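Local coordinates for ABC transporter, substrate binding protein (Aeropyrum pernix, PDB 3EAF), which probably binds a solute outside the membrane and hands it to an ABC importer, as periplasmic binding proteins of its family do, and also carries a magnesium ion, at residues Arg55-Ala58 against Thr63-Glu66; Glu66-Phe71 against Asp93-Asp98; Tyr124-Cys129 against Ala348-Phe353; Asn327-Gly332 against Asp337-Glu342. All blocks are in the same frame, centred on the assembly; numbering follows the deposited sequence.

Contact 1 of 4, residues Arg55-Ala58 against Thr63-Glu66; sequences RDYA and TAEE
Tyr57 meets the first turn of helix 61-74 with two parts of its side chain: CB lies 3.9 Å from CG2 of Thr63, while ring atom CD1 comes to 3.5 Å from the methyl CB of Ala64. The ring approaches that methyl obliquely, and CE1 is hardly farther from it than CD1. Its course is set by a first torsion of 85°, which puts CG between the backbone N and the carbonyl carbon and carries the ring past Ala64. The hydroxyl then ends beyond both segments, where OH is hydrogen-bonded to OD1 of Asp87. On Thr63 the two branches divide the work: CG2 packs on Tyr57, and OG1 holds a water at 2.7 Å that also donates a long, weak bond to Tyr57 O. Behind the tyrosine, Asp56 shapes the chain, its OD1 accepting from Ala58 N at 3.1 Å from above the carboxylate plane. This Asx turn bends the backbone as it leaves the strand; OD1 is itself gripped a second time, by Glu13 N. Strand 47-56, a short turn and helix 61-74 thus form a beta-alpha connection of the kind found in the alpha/beta lobes of periplasmic binding proteins.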
loop_
_atom_site.group_PDB
_atom_site.type_symbol
_atom_site.label_atom_id
_atom_site.label_comp_id
_atom_site.label_asym_id
_atom_site.label_seq_id
_atom_site.Cartn_x
_atom_site.Cartn_y
_atom_site.Cartn_z
ATOM N N ARG A 55 -6.567 -10.862 -13.374
ATOM C CA ARG A 55 -7.139 -9.932 -14.347
ATOM C C ARG A 55 -6.434 -8.579 -14.276
ATOM O O ARG A 55 -6.448 -7.925 -13.234
ATOM C CB ARG A 55 -8.640 -9.757 -14.092
ATOM C CG ARG A 55 -9.486 -11.004 -14.349
ATOM C CD ARG A 55 -9.568 -11.313 -15.835
ATOM N NE ARG A 55 -10.405 -12.474 -16.106
ATOM C CZ ARG A 55 -9.940 -13.705 -16.294
ATOM N NH1 ARG A 55 -8.634 -13.944 -16.240
ATOM N NH2 ARG A 55 -10.786 -14.698 -16.546
ATOM N N ASP A 56 -5.802 -8.175 -15.377
ATOM C CA ASP A 56 -5.207 -6.838 -15.486
ATOM C C ASP A 56 -6.278 -5.843 -15.918
ATOM O O ASP A 56 -6.722 -5.845 -17.071
ATOM C CB ASP A 56 -4.023 -6.844 -16.461
ATOM C CG ASP A 56 -3.522 -5.442 -16.814
ATOM O OD1 ASP A 56 -3.633 -4.502 -15.992
ATOM O OD2 ASP A 56 -2.992 -5.282 -17.931
ATOM N N TYR A 57 -6.692 -4.988 -14.988
ATOM C CA TYR A 57 -7.752 -4.016 -15.273
ATOM C C TYR A 57 -7.222 -2.627 -15.621
ATOM O O TYR A 57 -8.009 -1.715 -15.929
ATOM C CB TYR A 57 -8.774 -3.968 -14.130
ATOM C CG TYR A 57 -8.428 -3.064 -12.958
ATOM C CD1 TYR A 57 -9.210 -1.941 -12.670
ATOM C CD2 TYR A 57 -7.345 -3.337 -12.129
ATOM C CE1 TYR A 57 -8.917 -1.111 -11.592
ATOM C CE2 TYR A 57 -7.034 -2.513 -11.046
ATOM C CZ TYR A 57 -7.831 -1.404 -10.782
ATOM O OH TYR A 57 -7.544 -0.589 -9.711
ATOM N N ALA A 58 -5.895 -2.474 -15.568
ATOM C CA ALA A 58 -5.205 -1.235 -15.954
ATOM C C ALA A 58 -5.717 0.048 -15.264
ATOM O O ALA A 58 -5.718 1.129 -15.863
ATOM C CB ALA A 58 -5.212 -1.076 -17.500
ATOM N N THR A 63 -13.704 -1.397 -16.089
ATOM C CA THR A 63 -13.122 -2.737 -16.153
ATOM C C THR A 63 -13.080 -3.422 -14.778
ATOM O O THR A 63 -13.359 -4.620 -14.677
ATOM C CB THR A 63 -11.707 -2.697 -16.786
ATOM O OG1 THR A 63 -11.736 -1.894 -17.972
ATOM C CG2 THR A 63 -11.236 -4.092 -17.161
ATOM N N ALA A 64 -12.748 -2.669 -13.726
ATOM C CA ALA A 64 -12.765 -3.212 -12.357
ATOM C C ALA A 64 -14.119 -3.844 -11.995
ATOM O O ALA A 64 -14.176 -4.965 -11.479
ATOM C CB ALA A 64 -12.419 -2.135 -11.352
ATOM N N GLU A 65 -15.201 -3.116 -12.264
ATOM C CA GLU A 65 -16.555 -3.602 -11.973
ATOM C C GLU A 65 -16.959 -4.796 -12.852
ATOM O O GLU A 65 -17.675 -5.693 -12.402
ATOM C CB GLU A 65 -17.569 -2.458 -12.096
ATOM C CG GLU A 65 -17.300 -1.294 -11.137
ATOM C CD GLU A 65 -18.395 -0.246 -11.135
ATOM O OE1 GLU A 65 -19.552 -0.582 -11.478
ATOM O OE2 GLU A 65 -18.101 0.920 -10.787
ATOM N N GLU A 66 -16.491 -4.807 -14.097
ATOM C CA GLU A 66 -16.725 -5.940 -14.999
ATOM C C GLU A 66 -16.033 -7.228 -14.516
ATOM O O GLU A 66 -16.648 -8.303 -14.492
ATOM C CB GLU A 66 -16.300 -5.581 -16.425
ATOM C CG GLU A 66 -17.313 -4.678 -17.137
ATOM C CD GLU A 66 -16.727 -3.893 -18.299
ATOM O OE1 GLU A 66 -15.504 -3.977 -18.548
ATOM O OE2 GLU A 66 -17.504 -3.177 -18.965
HETATM O O HOH W 1 -9.295 -1.831 -19.139
#

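Contact 2 of 4, residues Glu66-Phe71 against Asp93-Asp98; sequences EYYREF and DQVDTD
Tyr68 bridges two helices, 61-74 and 85-98, that flank the six-stranded sheet of one lobe; the contact is a single aromatic side chain reaching from one helix to a carboxylate on the other. The short segment axes stay 12.5 Å apart and run within 6° of each other, a spacing that the long tyrosine spans. Its CG stands anti to the backbone N (chi1 176°), which directs the ring out from its own helix to the next. There CE1 rests 3.6 Å from CG1 of Val95, and CE2 lies 3.7 Å from CG of Gln94, both met obliquely. At the end of the ring, OH donates to OD2 of Asp98 at 2.6 Å, using the anti lone pair of that oxygen, with ring and carboxylate planes only 18° apart. Gln94 bends at its second torsion and brings NE2 to the same OD2 at 3.1 Å; the oxygen lies in the plane of the amide, while the amide nitrogen sits above that of the carboxylate. A phenylalanine in place of Tyr68 would probably keep much of the apolar contact but leave Asp98 without its short bond across the helices. Arg72 adds a salt bridge to OD2, so one carboxylate oxygen gathers a hydroxyl, an amide and a guanidinium, an environment likely to keep Asp98 ionised.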
loop_
_atom_site.group_PDB
_atom_site.type_symbol
_atom_site.label_atom_id
_atom_site.label_comp_id
_atom_site.label_asym_id
_atom_site.label_seq_id
_atom_site.Cartn_x
_atom_site.Cartn_y
_atom_site.Cartn_z
ATOM N N GLU A 66 -16.491 -4.807 -14.097
ATOM C CA GLU A 66 -16.725 -5.940 -14.999
ATOM C C GLU A 66 -16.033 -7.228 -14.516
ATOM O O GLU A 66 -16.648 -8.303 -14.492
ATOM C CB GLU A 66 -16.300 -5.581 -16.425
ATOM C CG GLU A 66 -17.313 -4.678 -17.137
ATOM C CD GLU A 66 -16.727 -3.893 -18.299
ATOM O OE1 GLU A 66 -15.504 -3.977 -18.548
ATOM O OE2 GLU A 66 -17.504 -3.177 -18.965
ATOM N N TYR A 67 -14.765 -7.113 -14.125
ATOM C CA TYR A 67 -14.025 -8.260 -13.596
ATOM C C TYR A 67 -14.528 -8.718 -12.231
ATOM O O TYR A 67 -14.445 -9.907 -11.910
ATOM C CB TYR A 67 -12.523 -7.980 -13.553
ATOM C CG TYR A 67 -11.860 -7.914 -14.912
ATOM C CD1 TYR A 67 -12.289 -8.720 -15.967
ATOM C CD2 TYR A 67 -10.782 -7.058 -15.141
ATOM C CE1 TYR A 67 -11.672 -8.663 -17.218
ATOM C CE2 TYR A 67 -10.154 -7.007 -16.378
ATOM C CZ TYR A 67 -10.611 -7.806 -17.414
ATOM O OH TYR A 67 -9.994 -7.756 -18.645
ATOM N N TYR A 68 -15.052 -7.788 -11.435
ATOM C CA TYR A 68 -15.679 -8.142 -10.159
ATOM C C TYR A 68 -16.894 -9.044 -10.370
ATOM O O TYR A 68 -17.037 -10.069 -9.703
ATOM C CB TYR A 68 -16.108 -6.908 -9.355
ATOM C CG TYR A 68 -16.843 -7.313 -8.091
ATOM C CD1 TYR A 68 -16.138 -7.812 -6.991
ATOM C CD2 TYR A 68 -18.240 -7.250 -8.008
ATOM C CE1 TYR A 68 -16.800 -8.218 -5.835
ATOM C CE2 TYR A 68 -18.914 -7.660 -6.842
ATOM C CZ TYR A 68 -18.184 -8.140 -5.765
ATOM O OH TYR A 68 -18.815 -8.540 -4.608
ATOM N N ARG A 69 -17.767 -8.642 -11.295
ATOM C CA ARG A 69 -18.937 -9.441 -11.636
ATOM C C ARG A 69 -18.527 -10.818 -12.175
ATOM O O ARG A 69 -19.122 -11.816 -11.801
ATOM C CB ARG A 69 -19.876 -8.688 -12.589
ATOM C CG ARG A 69 -20.571 -7.481 -11.928
ATOM C CD ARG A 69 -21.685 -6.872 -12.790
ATOM N NE ARG A 69 -21.195 -6.372 -14.078
ATOM C CZ ARG A 69 -20.747 -5.136 -14.293
ATOM N NH1 ARG A 69 -20.712 -4.239 -13.307
ATOM N NH2 ARG A 69 -20.327 -4.792 -15.504
ATOM N N GLU A 70 -17.482 -10.862 -13.004
ATOM C CA GLU A 70 -16.906 -12.120 -13.487
ATOM C C GLU A 70 -16.387 -13.003 -12.345
ATOM O O GLU A 70 -16.700 -14.194 -12.289
ATOM C CB GLU A 70 -15.782 -11.866 -14.504
ATOM C CG GLU A 70 -15.136 -13.155 -15.034
ATOM C CD GLU A 70 -14.061 -12.926 -16.094
ATOM O OE1 GLU A 70 -13.334 -11.912 -16.031
ATOM O OE2 GLU A 70 -13.924 -13.789 -16.988
ATOM N N PHE A 71 -15.585 -12.425 -11.449
ATOM C CA PHE A 71 -15.095 -13.151 -10.272
ATOM C C PHE A 71 -16.255 -13.780 -9.494
ATOM O O PHE A 71 -16.210 -14.963 -9.158
ATOM C CB PHE A 71 -14.300 -12.230 -9.327
ATOM C CG PHE A 71 -12.932 -11.834 -9.830
ATOM C CD1 PHE A 71 -12.231 -12.625 -10.735
ATOM C CD2 PHE A 71 -12.324 -10.674 -9.348
ATOM C CE1 PHE A 71 -10.957 -12.248 -11.173
ATOM C CE2 PHE A 71 -11.058 -10.287 -9.780
ATOM C CZ PHE A 71 -10.371 -11.076 -10.695
ATOM N N ASP A 93 -19.243 -1.788 -0.527
ATOM C CA ASP A 93 -20.592 -2.115 -0.047
ATOM C C ASP A 93 -21.106 -3.391 -0.715
ATOM O O ASP A 93 -21.781 -4.205 -0.078
ATOM C CB ASP A 93 -21.579 -0.959 -0.295
ATOM C CG ASP A 93 -21.486 0.157 0.755
ATOM O OD1 ASP A 93 -20.950 -0.062 1.865
ATOM O OD2 ASP A 93 -21.975 1.272 0.468
ATOM N N GLN A 94 -20.768 -3.556 -1.994
ATOM C CA GLN A 94 -21.132 -4.747 -2.756
ATOM C C GLN A 94 -20.440 -6.024 -2.231
ATOM O O GLN A 94 -21.084 -7.067 -2.111
ATOM C CB GLN A 94 -20.855 -4.541 -4.253
ATOM C CG GLN A 94 -21.510 -5.591 -5.171
ATOM C CD GLN A 94 -23.027 -5.640 -5.033
ATOM O OE1 GLN A 94 -23.702 -4.610 -5.097
ATOM N NE2 GLN A 94 -23.570 -6.841 -4.844
ATOM N N VAL A 95 -19.146 -5.934 -1.910
ATOM C CA VAL A 95 -18.412 -7.099 -1.374
ATOM C C VAL A 95 -18.931 -7.529 0.008
ATOM O O VAL A 95 -18.837 -8.699 0.379
ATOM C CB VAL A 95 -16.858 -6.913 -1.370
ATOM C CG1 VAL A 95 -16.361 -6.476 -2.750
ATOM C CG2 VAL A 95 -16.404 -5.930 -0.306
ATOM N N ASP A 96 -19.492 -6.580 0.753
ATOM C CA ASP A 96 -20.152 -6.886 2.018
ATOM C C ASP A 96 -21.433 -7.681 1.750
ATOM O O ASP A 96 -21.644 -8.741 2.329
ATOM C CB ASP A 96 -20.453 -5.601 2.805
ATOM C CG ASP A 96 -21.278 -5.860 4.057
ATOM O OD1 ASP A 96 -20.897 -6.741 4.863
ATOM O OD2 ASP A 96 -22.306 -5.177 4.244
ATOM N N THR A 97 -22.267 -7.160 0.850
ATOM C CA THR A 97 -23.473 -7.849 0.386
ATOM C C THR A 97 -23.157 -9.273 -0.092
ATOM O O THR A 97 -23.801 -10.237 0.333
ATOM C CB THR A 97 -24.153 -7.042 -0.742
ATOM O OG1 THR A 97 -24.496 -5.741 -0.247
ATOM C CG2 THR A 97 -25.410 -7.734 -1.241
ATOM N N ASP A 98 -22.136 -9.390 -0.942
ATOM C CA ASP A 98 -21.744 -10.660 -1.552
ATOM C C ASP A 98 -20.880 -11.558 -0.665
ATOM O O ASP A 98 -20.620 -12.714 -1.017
ATOM C CB ASP A 98 -21.035 -10.401 -2.877
ATOM C CG ASP A 98 -21.932 -9.732 -3.891
ATOM O OD1 ASP A 98 -23.167 -9.930 -3.809
ATOM O OD2 ASP A 98 -21.404 -9.012 -4.765
#

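Contact 3 of 4, residues Tyr124-Cys129 against Ala348-Phe353; sequences YSTQAC and AYRKVF
Thr126 lays its methyl CG2 against the backbone and the base of the Arg350 side chain, 3.6 Å from Arg350 O and 3.9 Å from Arg350 CB. The contact joins the start of helix 124-139 to the chain entering strand 352-357, an antiparallel member of the seven-stranded sheet in the second lobe of this periplasmic binding protein fold. With CG2 anti to the backbone N, the methyl of Thr126 projects toward the arginine and OG1 turns beside its own N, where Asp123 OD2 is a hydrogen-bonding partner. The two side chains cross at about a right angle. At the next residue of the helix, CG of Gln127 packs on CG1 of Val352 at 3.8 Å, another near-perpendicular crossing; both residues are buried, and it is the aliphatic part of Gln127 that meets the valine. Arg350 bends at its third torsion (82°), and its charged end is held elsewhere, by a salt bridge to Glu370 and by the carbonyl oxygens of Ala371 and Pro372. These grips fix the guanidinium while Thr126 CG2 approaches it obliquely. A water at the guanidinium edge, in its plane, completes the polar side: it donates to Thr126 OG1 at 2.8 Å and accepts from Arg350 NE at 3.2 Å.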
loop_
_atom_site.group_PDB
_atom_site.type_symbol
_atom_site.label_atom_id
_atom_site.label_comp_id
_atom_site.label_asym_id
_atom_site.label_seq_id
_atom_site.Cartn_x
_atom_site.Cartn_y
_atom_site.Cartn_z
ATOM N N TYR A 124 -3.770 4.973 4.673
ATOM C CA TYR A 124 -2.972 6.043 4.059
ATOM C C TYR A 124 -2.778 7.297 4.916
ATOM O O TYR A 124 -1.739 7.951 4.844
ATOM C CB TYR A 124 -3.616 6.482 2.745
ATOM C CG TYR A 124 -3.364 5.589 1.550
ATOM C CD1 TYR A 124 -4.386 5.332 0.641
ATOM C CD2 TYR A 124 -2.104 5.025 1.312
ATOM C CE1 TYR A 124 -4.174 4.531 -0.480
ATOM C CE2 TYR A 124 -1.880 4.215 0.186
ATOM C CZ TYR A 124 -2.925 3.975 -0.699
ATOM O OH TYR A 124 -2.731 3.181 -1.807
ATOM N N SER A 125 -3.795 7.648 5.695
ATOM C CA SER A 125 -3.763 8.873 6.496
ATOM C C SER A 125 -2.827 8.727 7.703
ATOM O O SER A 125 -1.962 9.579 7.926
ATOM C CB SER A 125 -5.182 9.267 6.920
ATOM O OG SER A 125 -6.053 9.314 5.799
ATOM N N THR A 126 -2.994 7.637 8.456
ATOM C CA THR A 126 -2.095 7.270 9.557
ATOM C C THR A 126 -0.653 7.126 9.086
ATOM O O THR A 126 0.269 7.571 9.773
ATOM C CB THR A 126 -2.532 5.947 10.212
ATOM O OG1 THR A 126 -3.902 6.052 10.623
ATOM C CG2 THR A 126 -1.654 5.612 11.416
ATOM N N GLN A 127 -0.464 6.503 7.919
ATOM C CA GLN A 127 0.853 6.424 7.281
ATOM C C GLN A 127 1.424 7.823 7.018
ATOM O O GLN A 127 2.565 8.115 7.395
ATOM C CB GLN A 127 0.782 5.623 5.968
ATOM C CG GLN A 127 0.626 4.109 6.161
ATOM C CD GLN A 127 0.788 3.313 4.872
ATOM O OE1 GLN A 127 -0.040 2.450 4.542
ATOM N NE2 GLN A 127 1.863 3.582 4.149
ATOM N N ALA A 128 0.626 8.673 6.371
ATOM C CA ALA A 128 1.037 10.037 6.023
ATOM C C ALA A 128 1.410 10.845 7.263
ATOM O O ALA A 128 2.450 11.498 7.296
ATOM C CB ALA A 128 -0.058 10.751 5.241
ATOM N N CYS A 129 0.562 10.784 8.282
ATOM C CA CYS A 129 0.785 11.562 9.497
ATOM C C CYS A 129 1.988 11.042 10.282
ATOM O O CYS A 129 2.696 11.823 10.917
ATOM C CB CYS A 129 -0.481 11.612 10.349
ATOM S SG CYS A 129 -1.837 12.524 9.550
ATOM N N ALA A 348 -5.015 -2.228 11.014
ATOM C CA ALA A 348 -4.096 -3.342 11.293
ATOM C C ALA A 348 -3.045 -2.994 12.344
ATOM O O ALA A 348 -2.757 -3.800 13.234
ATOM C CB ALA A 348 -3.433 -3.826 9.999
ATOM N N TYR A 349 -2.478 -1.793 12.209
ATOM C CA TYR A 349 -1.465 -1.234 13.111
ATOM C C TYR A 349 -1.226 0.200 12.662
ATOM O O TYR A 349 -1.839 0.643 11.687
ATOM C CB TYR A 349 -0.163 -2.062 13.122
ATOM C CG TYR A 349 0.480 -2.297 11.767
ATOM C CD1 TYR A 349 1.503 -1.467 11.304
ATOM C CD2 TYR A 349 0.084 -3.364 10.960
ATOM C CE1 TYR A 349 2.105 -1.686 10.061
ATOM C CE2 TYR A 349 0.670 -3.588 9.723
ATOM C CZ TYR A 349 1.679 -2.743 9.277
ATOM O OH TYR A 349 2.256 -2.960 8.049
ATOM N N ARG A 350 -0.360 0.935 13.357
ATOM C CA ARG A 350 -0.186 2.364 13.055
ATOM C C ARG A 350 1.206 2.758 12.558
ATOM O O ARG A 350 1.340 3.699 11.769
ATOM C CB ARG A 350 -0.553 3.234 14.265
ATOM C CG ARG A 350 -2.020 3.197 14.650
ATOM C CD ARG A 350 -2.334 4.128 15.817
ATOM N NE ARG A 350 -2.515 5.528 15.416
ATOM C CZ ARG A 350 -1.718 6.537 15.781
ATOM N NH1 ARG A 350 -0.653 6.320 16.553
ATOM N NH2 ARG A 350 -1.987 7.776 15.375
ATOM N N LYS A 351 2.242 2.066 13.019
ATOM C CA LYS A 351 3.600 2.530 12.727
ATOM C C LYS A 351 4.099 2.124 11.336
ATOM O O LYS A 351 3.558 1.215 10.711
ATOM C CB LYS A 351 4.587 2.134 13.829
ATOM C CG LYS A 351 4.862 0.656 13.975
ATOM C CD LYS A 351 5.822 0.419 15.153
ATOM C CE LYS A 351 5.121 0.576 16.500
ATOM N NZ LYS A 351 5.996 0.106 17.630
ATOM N N VAL A 352 5.113 2.842 10.861
ATOM C CA VAL A 352 5.700 2.616 9.543
ATOM C C VAL A 352 7.214 2.711 9.599
ATOM O O VAL A 352 7.767 3.269 10.548
ATOM C CB VAL A 352 5.187 3.636 8.489
ATOM C CG1 VAL A 352 3.709 3.427 8.215
ATOM C CG2 VAL A 352 5.486 5.086 8.911
ATOM N N PHE A 353 7.877 2.145 8.593
ATOM C CA PHE A 353 9.298 2.397 8.376
ATOM C C PHE A 353 9.447 3.669 7.555
ATOM O O PHE A 353 8.592 3.987 6.735
ATOM C CB PHE A 353 9.970 1.239 7.634
ATOM C CG PHE A 353 9.914 -0.080 8.362
ATOM C CD1 PHE A 353 10.742 -0.326 9.461
ATOM C CD2 PHE A 353 9.054 -1.088 7.930
ATOM C CE1 PHE A 353 10.706 -1.565 10.125
ATOM C CE2 PHE A 353 9.006 -2.327 8.587
ATOM C CZ PHE A 353 9.831 -2.559 9.693
HETATM O O HOH W 2 -4.406 6.872 13.200
#

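Contact 4 of 4, residues Asn327-Gly332 against Asp337-Glu342; sequences NTFDLG and DTIDYE. With MG (magnesium ion), chain C.
The magnesium site is built on a pair of extended segments, 327-332 and 337-342, joined by a single antiparallel bridge. Phe329 and Ile339 form its hydrogen-bonded pair: Phe329 N donates to Ile339 O at 2.7 Å, and Ile339 N returns a bond to Phe329 O at 2.9 Å, both close to straight (163° and 168°) and in the carbonyl plane. Ile339 O also takes a CA-H...O contact from Thr328 CA. On the buried side, CB of Phe329 faces CB of Ile339, and CD2 of Leu331 touches CD1 of Ile339 at 3.7 Å, with helix 288-304 packing against Phe329 and Leu331. On the exposed side the Thr328 methyl CG2 lies 4.0 Å from Thr338 CB, while Asp330 CB packs on Thr338 CG2. Just beyond the bridge, the magnesium ion is bound by Asp340 OD1 at 2.5 Å and by the backbone oxygen Tyr341 O at 2.3 Å. The aspartate reaches the ion with CG anti to the backbone N (chi1 -165°). Three waters join them; one of these donates to Asn327 O and accepts from Tyr341 N at 2.8 Å, tying both segments to the ion. Glu325 O, from the end of helix 317-326, completes six oxygen ligands, the coordination number usual for magnesium, in a site assembled from a loop and a helix end.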
loop_
_atom_site.group_PDB
_atom_site.type_symbol
_atom_site.label_atom_id
_atom_site.label_comp_id
_atom_site.label_asym_id
_atom_site.label_seq_id
_atom_site.Cartn_x
_atom_site.Cartn_y
_atom_site.Cartn_z
ATOM N N ASN A 327 -8.036 -12.914 15.146
ATOM C CA ASN A 327 -6.645 -13.337 15.312
ATOM C C ASN A 327 -5.645 -12.207 15.074
ATOM O O ASN A 327 -5.875 -11.332 14.236
ATOM C CB ASN A 327 -6.307 -14.488 14.346
ATOM C CG ASN A 327 -7.208 -15.693 14.520
ATOM O OD1 ASN A 327 -8.142 -15.903 13.738
ATOM N ND2 ASN A 327 -6.939 -16.492 15.545
ATOM N N THR A 328 -4.536 -12.249 15.810
ATOM C CA THR A 328 -3.380 -11.401 15.552
ATOM C C THR A 328 -2.443 -12.117 14.580
ATOM O O THR A 328 -2.143 -13.296 14.767
ATOM C CB THR A 328 -2.653 -11.060 16.866
ATOM O OG1 THR A 328 -3.493 -10.208 17.647
ATOM C CG2 THR A 328 -1.318 -10.354 16.611
ATOM N N PHE A 329 -1.995 -11.413 13.541
ATOM C CA PHE A 329 -1.174 -12.031 12.495
ATOM C C PHE A 329 0.230 -11.453 12.420
ATOM O O PHE A 329 0.433 -10.241 12.576
ATOM C CB PHE A 329 -1.844 -11.889 11.119
ATOM C CG PHE A 329 -3.201 -12.529 11.030
ATOM C CD1 PHE A 329 -3.329 -13.895 10.796
ATOM C CD2 PHE A 329 -4.352 -11.767 11.172
ATOM C CE1 PHE A 329 -4.582 -14.488 10.713
ATOM C CE2 PHE A 329 -5.603 -12.353 11.096
ATOM C CZ PHE A 329 -5.723 -13.709 10.858
ATOM N N ASP A 330 1.197 -12.328 12.169
ATOM C CA ASP A 330 2.552 -11.897 11.856
ATOM C C ASP A 330 2.965 -12.525 10.530
ATOM O O ASP A 330 2.890 -13.746 10.352
ATOM C CB ASP A 330 3.540 -12.265 12.974
ATOM C CG ASP A 330 4.991 -11.918 12.620
ATOM O OD1 ASP A 330 5.242 -10.831 12.065
ATOM O OD2 ASP A 330 5.888 -12.741 12.896
ATOM N N LEU A 331 3.389 -11.679 9.602
ATOM C CA LEU A 331 3.772 -12.127 8.274
ATOM C C LEU A 331 5.291 -12.191 8.184
ATOM O O LEU A 331 5.925 -11.422 7.459
ATOM C CB LEU A 331 3.162 -11.203 7.208
ATOM C CG LEU A 331 1.753 -11.484 6.649
ATOM C CD1 LEU A 331 0.838 -12.341 7.546
ATOM C CD2 LEU A 331 1.060 -10.179 6.283
ATOM N N GLY A 332 5.865 -13.114 8.954
ATOM C CA GLY A 332 7.315 -13.324 8.981
ATOM C C GLY A 332 8.116 -12.088 9.346
ATOM O O GLY A 332 9.269 -11.949 8.937
ATOM N N ASP A 337 4.571 -3.559 12.471
ATOM C CA ASP A 337 3.935 -4.026 13.703
ATOM C C ASP A 337 3.051 -5.215 13.309
ATOM O O ASP A 337 2.732 -5.393 12.123
ATOM C CB ASP A 337 3.107 -2.892 14.322
ATOM C CG ASP A 337 2.775 -3.111 15.812
ATOM O OD1 ASP A 337 3.071 -4.188 16.381
ATOM O OD2 ASP A 337 2.199 -2.181 16.416
ATOM N N THR A 338 2.683 -6.046 14.281
ATOM C CA THR A 338 1.776 -7.156 14.019
ATOM C C THR A 338 0.364 -6.659 13.699
ATOM O O THR A 338 0.001 -5.516 14.019
ATOM C CB THR A 338 1.711 -8.149 15.194
ATOM O OG1 THR A 338 1.431 -7.433 16.403
ATOM C CG2 THR A 338 3.033 -8.924 15.329
ATOM N N ILE A 339 -0.425 -7.550 13.102
ATOM C CA ILE A 339 -1.714 -7.216 12.510
ATOM C C ILE A 339 -2.868 -7.700 13.378
ATOM O O ILE A 339 -2.940 -8.874 13.729
ATOM C CB ILE A 339 -1.842 -7.858 11.108
ATOM C CG1 ILE A 339 -0.853 -7.216 10.133
ATOM C CG2 ILE A 339 -3.272 -7.739 10.580
ATOM C CD1 ILE A 339 -0.385 -8.164 9.041
ATOM N N ASP A 340 -3.782 -6.785 13.691
ATOM C CA ASP A 340 -4.936 -7.086 14.513
ATOM C C ASP A 340 -6.098 -6.184 14.087
ATOM O O ASP A 340 -5.957 -4.960 14.060
ATOM C CB ASP A 340 -4.576 -6.865 15.987
ATOM C CG ASP A 340 -5.580 -7.481 16.946
ATOM O OD1 ASP A 340 -6.572 -8.107 16.496
ATOM O OD2 ASP A 340 -5.366 -7.329 18.170
ATOM N N TYR A 341 -7.231 -6.800 13.750
ATOM C CA TYR A 341 -8.394 -6.085 13.227
ATOM C C TYR A 341 -9.586 -6.090 14.187
ATOM O O TYR A 341 -9.974 -7.131 14.709
ATOM C CB TYR A 341 -8.855 -6.688 11.894
ATOM C CG TYR A 341 -7.838 -6.655 10.787
ATOM C CD1 TYR A 341 -7.441 -5.447 10.207
ATOM C CD2 TYR A 341 -7.288 -7.839 10.291
ATOM C CE1 TYR A 341 -6.517 -5.420 9.168
ATOM C CE2 TYR A 341 -6.368 -7.820 9.262
ATOM C CZ TYR A 341 -5.981 -6.615 8.704
ATOM O OH TYR A 341 -5.058 -6.609 7.680
ATOM N N GLU A 342 -10.178 -4.915 14.374
ATOM C CA GLU A 342 -11.372 -4.754 15.183
ATOM C C GLU A 342 -12.620 -4.812 14.300
ATOM O O GLU A 342 -12.655 -4.163 13.248
ATOM C CB GLU A 342 -11.299 -3.399 15.900
ATOM C CG GLU A 342 -12.555 -2.989 16.630
ATOM C CD GLU A 342 -12.414 -1.668 17.365
ATOM O OE1 GLU A 342 -11.268 -1.214 17.584
ATOM O OE2 GLU A 342 -13.461 -1.086 17.718
HETATM MG MG MG C . -8.952 -8.751 15.950
HETATM O O HOH W 3 -7.842 -9.523 14.081
HETATM O O HOH W 4 -8.731 -10.264 17.938
HETATM O O HOH W 5 -9.319 -7.001 17.793
#

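In the fold
Contacts 1 and 2 share helix 61-74, with Glu66 common to both; their centres are 12 Å apart, and Arg55 of the first forms a salt bridge to Glu70 of the second. Contact 1 joins strand 47-56 of the six-stranded sheet to helix 61-74, and contact 2 joins that helix to helix 85-98 in the same lobe. Contacts 3 and 4 form a second cluster, with centres 14 Å apart; Asp340 and Ala348 probably share a backbone hydrogen bond there. About 28 Å separates the centres of contacts 1 and 3. Along the chain contacts 1 and 2 come first, while contact 4 falls between the two segments of contact 3, so the magnesium-binding loop leads toward strand 352-357 of the seven-stranded sheet.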